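Local coordinates for phosphoribosylaminoimidazole-succinocarboxamide synthase (Thermotoga maritima, PDB 1KUT), which catalyses the ATP-dependent joining of L-aspartate to carboxyaminoimidazole ribonucleotide, giving SAICAR in de novo purine biosynthesis, at residues Ala48-Tyr53 with Glu157-Ala162. Sequence-based numbering, arbitrary orientation.
Sequences AILMKY and EFFERA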
ATOM      1  N   ALA B  48      26.505   3.267 -14.061  1.00 17.32           N
ATOM      2  CA  ALA B  48      27.352   2.254 -14.692  1.00 17.54           C
ATOM      3  C   ALA B  48      28.345   1.599 -13.751  1.00 17.62           C
ATOM      4  O   ALA B  48      28.655   0.418 -13.878  1.00 18.34           O
ATOM      5  CB  ALA B  48      28.084   2.857 -15.859  1.00 17.77           C
ATOM      6  N   ILE B  49      28.870   2.376 -12.816  1.00 18.02           N
ATOM      7  CA  ILE B  49      29.800   1.863 -11.820  1.00 18.08           C
ATOM      8  C   ILE B  49      29.037   0.944 -10.867  1.00 17.54           C
ATOM      9  O   ILE B  49      29.380  -0.217 -10.683  1.00 17.34           O
ATOM     10  CB  ILE B  49      30.427   3.037 -11.024  1.00 18.76           C
ATOM     11  CG1 ILE B  49      31.427   3.770 -11.922  1.00 18.86           C
ATOM     12  CG2 ILE B  49      31.036   2.538  -9.716  1.00 18.44           C
ATOM     13  CD1 ILE B  49      32.242   4.816 -11.204  1.00 19.23           C
ATOM     14  N   LEU B  50      27.989   1.471 -10.255  1.00 17.27           N
ATOM     15  CA  LEU B  50      27.190   0.673  -9.341  1.00 17.45           C
ATOM     16  C   LEU B  50      26.655  -0.628  -9.991  1.00 17.52           C
ATOM     17  O   LEU B  50      26.837  -1.714  -9.444  1.00 17.61           O
ATOM     18  CB  LEU B  50      26.041   1.525  -8.792  1.00 17.17           C
ATOM     19  CG  LEU B  50      26.253   2.367  -7.516  1.00 18.12           C
ATOM     20  CD1 LEU B  50      27.719   2.386  -7.078  1.00 17.43           C
ATOM     21  CD2 LEU B  50      25.711   3.776  -7.737  1.00 17.34           C
HETATM   22  N   MSE B  51      26.024  -0.528 -11.159  1.00 17.51           N
HETATM   23  CA  MSE B  51      25.464  -1.711 -11.835  1.00 17.75           C
HETATM   24  C   MSE B  51      26.494  -2.748 -12.264  1.00 18.44           C
HETATM   25  O   MSE B  51      26.198  -3.950 -12.306  1.00 17.73           O
HETATM   26  CB  MSE B  51      24.651  -1.292 -13.054  1.00 17.01           C
HETATM   27  CG  MSE B  51      23.419  -0.505 -12.709  1.00 16.64           C
HETATM   28 SE   MSE B  51      22.191  -0.587 -14.188  1.00 16.13          SE
HETATM   29  CE  MSE B  51      23.168   0.376 -15.514  1.00 18.20           C
ATOM     30  N   LYS B  52      27.694  -2.278 -12.596  1.00 19.25           N
ATOM     31  CA  LYS B  52      28.795  -3.160 -12.979  1.00 20.47           C
ATOM     32  C   LYS B  52      29.149  -3.986 -11.733  1.00 21.01           C
ATOM     33  O   LYS B  52      29.288  -5.210 -11.789  1.00 21.00           O
ATOM     34  CB  LYS B  52      29.999  -2.319 -13.418  1.00 21.11           C
ATOM     35  CG  LYS B  52      31.182  -3.120 -13.943  1.00 22.70           C
ATOM     36  CD  LYS B  52      30.829  -3.833 -15.246  1.00 23.93           C
ATOM     37  CE  LYS B  52      32.023  -4.609 -15.798  1.00 24.76           C
ATOM     38  NZ  LYS B  52      31.605  -5.569 -16.870  1.00 25.20           N
ATOM     39  N   TYR B  53      29.272  -3.299 -10.603  1.00 21.47           N
ATOM     40  CA  TYR B  53      29.579  -3.934  -9.322  1.00 22.43           C
ATOM     41  C   TYR B  53      28.555  -5.019  -8.989  1.00 22.79           C
ATOM     42  O   TYR B  53      28.902  -6.096  -8.515  1.00 22.46           O
ATOM     43  CB  TYR B  53      29.563  -2.867  -8.228  1.00 23.10           C
ATOM     44  CG  TYR B  53      29.561  -3.384  -6.810  1.00 23.81           C
ATOM     45  CD1 TYR B  53      30.720  -3.909  -6.228  1.00 24.29           C
ATOM     46  CD2 TYR B  53      28.407  -3.302  -6.030  1.00 23.99           C
ATOM     47  CE1 TYR B  53      30.729  -4.335  -4.890  1.00 24.37           C
ATOM     48  CE2 TYR B  53      28.398  -3.723  -4.710  1.00 24.66           C
ATOM     49  CZ  TYR B  53      29.562  -4.237  -4.139  1.00 25.19           C
ATOM     50  OH  TYR B  53      29.542  -4.644  -2.817  1.00 25.66           O
ATOM     51  N   GLU B 157      26.733  -2.407   1.626  1.00 26.94           N
ATOM     52  CA  GLU B 157      28.087  -2.814   2.008  1.00 28.68           C
ATOM     53  C   GLU B 157      29.119  -2.059   1.181  1.00 28.96           C
ATOM     54  O   GLU B 157      30.253  -1.819   1.620  1.00 29.05           O
ATOM     55  CB  GLU B 157      28.242  -4.324   1.812  1.00 29.39           C
ATOM     56  CG  GLU B 157      27.189  -5.108   2.567  1.00 31.60           C
ATOM     57  CD  GLU B 157      26.989  -6.512   2.020  1.00 33.08           C
ATOM     58  OE1 GLU B 157      26.860  -6.651   0.780  1.00 34.20           O
ATOM     59  OE2 GLU B 157      26.946  -7.473   2.825  1.00 33.63           O
ATOM     60  N   PHE B 158      28.705  -1.682  -0.019  1.00 29.21           N
ATOM     61  CA  PHE B 158      29.544  -0.936  -0.937  1.00 29.69           C
ATOM     62  C   PHE B 158      29.899   0.437  -0.358  1.00 30.30           C
ATOM     63  O   PHE B 158      31.077   0.751  -0.163  1.00 30.18           O
ATOM     64  CB  PHE B 158      28.805  -0.749  -2.259  1.00 29.40           C
ATOM     65  CG  PHE B 158      29.618  -0.071  -3.304  1.00 29.29           C
ATOM     66  CD1 PHE B 158      30.582  -0.777  -4.016  1.00 29.40           C
ATOM     67  CD2 PHE B 158      29.444   1.285  -3.564  1.00 29.25           C
ATOM     68  CE1 PHE B 158      31.364  -0.142  -4.980  1.00 29.47           C
ATOM     69  CE2 PHE B 158      30.219   1.933  -4.519  1.00 29.36           C
ATOM     70  CZ  PHE B 158      31.181   1.219  -5.231  1.00 29.53           C
ATOM     71  N   PHE B 159      28.877   1.249  -0.088  1.00 31.02           N
ATOM     72  CA  PHE B 159      29.071   2.596   0.457  1.00 32.28           C
ATOM     73  C   PHE B 159      29.634   2.561   1.864  1.00 33.45           C
ATOM     74  O   PHE B 159      30.207   3.542   2.348  1.00 33.62           O
ATOM     75  CB  PHE B 159      27.748   3.358   0.472  1.00 31.93           C
ATOM     76  CG  PHE B 159      27.191   3.609  -0.885  1.00 31.72           C
ATOM     77  CD1 PHE B 159      27.872   4.419  -1.787  1.00 31.52           C
ATOM     78  CD2 PHE B 159      25.995   3.012  -1.281  1.00 31.70           C
ATOM     79  CE1 PHE B 159      27.372   4.633  -3.074  1.00 31.44           C
ATOM     80  CE2 PHE B 159      25.487   3.218  -2.563  1.00 31.45           C
ATOM     81  CZ  PHE B 159      26.177   4.031  -3.462  1.00 31.33           C
ATOM     82  N   GLU B 160      29.449   1.422   2.515  1.00 34.74           N
ATOM     83  CA  GLU B 160      29.918   1.197   3.870  1.00 36.06           C
ATOM     84  C   GLU B 160      31.437   1.395   3.918  1.00 36.57           C
ATOM     85  O   GLU B 160      31.976   1.988   4.857  1.00 36.46           O
ATOM     86  CB  GLU B 160      29.541  -0.229   4.269  1.00 37.33           C
ATOM     87  CG  GLU B 160      29.645  -0.549   5.741  1.00 39.04           C
ATOM     88  CD  GLU B 160      29.028  -1.898   6.083  1.00 39.84           C
ATOM     89  OE1 GLU B 160      29.550  -2.937   5.604  1.00 39.96           O
ATOM     90  OE2 GLU B 160      28.015  -1.909   6.828  1.00 40.17           O
ATOM     91  N   ARG B 161      32.124   0.913   2.888  1.00 37.12           N
ATOM     92  CA  ARG B 161      33.573   1.040   2.827  1.00 37.61           C
ATOM     93  C   ARG B 161      34.013   2.497   2.947  1.00 37.84           C
ATOM     94  O   ARG B 161      35.144   2.774   3.348  1.00 38.15           O
ATOM     95  CB  ARG B 161      34.110   0.487   1.513  1.00 37.82           C
ATOM     96  CG  ARG B 161      33.860  -0.976   1.254  1.00 38.72           C
ATOM     97  CD  ARG B 161      34.518  -1.330  -0.071  1.00 39.33           C
ATOM     98  NE  ARG B 161      34.008  -2.557  -0.669  1.00 40.34           N
ATOM     99  CZ  ARG B 161      34.272  -2.930  -1.919  1.00 40.76           C
ATOM    100  NH1 ARG B 161      35.040  -2.163  -2.686  1.00 40.72           N
ATOM    101  NH2 ARG B 161      33.761  -4.057  -2.406  1.00 40.79           N
ATOM    102  N   ALA B 162      33.124   3.421   2.586  1.00 37.83           N
ATOM    103  CA  ALA B 162      33.416   4.854   2.634  1.00 37.43           C
ATOM    104  C   ALA B 162      32.753   5.555   3.817  1.00 37.33           C
ATOM    105  O   ALA B 162      32.746   6.787   3.898  1.00 37.36           O
ATOM    106  CB  ALA B 162      32.961   5.504   1.341  1.00 37.50           C
TER
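Residues 48-53, within helix 39-55, face 157-162 at the C-terminal end of helix 138-160, and their closest CA atoms, Leu-50 CA and Phe-158 CA, are 8.9 Å apart; at that spacing the contact is made by side chains, with no hydrogen bond between the two segments. Its centre is a T-shaped (edge-to-face) pair, the rings of Tyr-53 and Phe-158, whose planes meet at 54°, well short of perpendicular. The edge of Phe-158 supplies CD1, which stands 3.5 Å above the plane of the Tyr-53 ring and over its centre. Tyr-53 sets CG anti to the backbone N (chi1 167°), as Phe-158 does, and the two side chains run past each other in opposite directions, which carries the tyrosine hydroxyl across to the partner helix, where OH hydrogen-bonds to Ala-154 O. Leu-50 crosses Phe-158 at about a right angle, its CD1 3.6 Å from Phe-158 CE2. The same methyl lies 4.3 Å from Phe-159 CZ. This is helix-to-helix packing in the SAICAR synthetase fold, shared with a third helix: in 214-229, Cys-224 touches Leu-50, Leu-223 touches Phe-159, and Leu-227 meets both Phe-158 and Arg-161. Strand 192-196 adds Phe-192 against Leu-50 and Leu-194 against Phe-159. Replacing Tyr-53 with an alanine would probably leave the edge of Phe-158 without its aromatic partner, open a gap between the helices and lose the bond to Ala-154 O. At the more exposed margin, Arg-161 extends from CG to NE and brings NH2 to 3.9 Å from Tyr-53 CE1, with the guanidinium plane turned 81° from the ring.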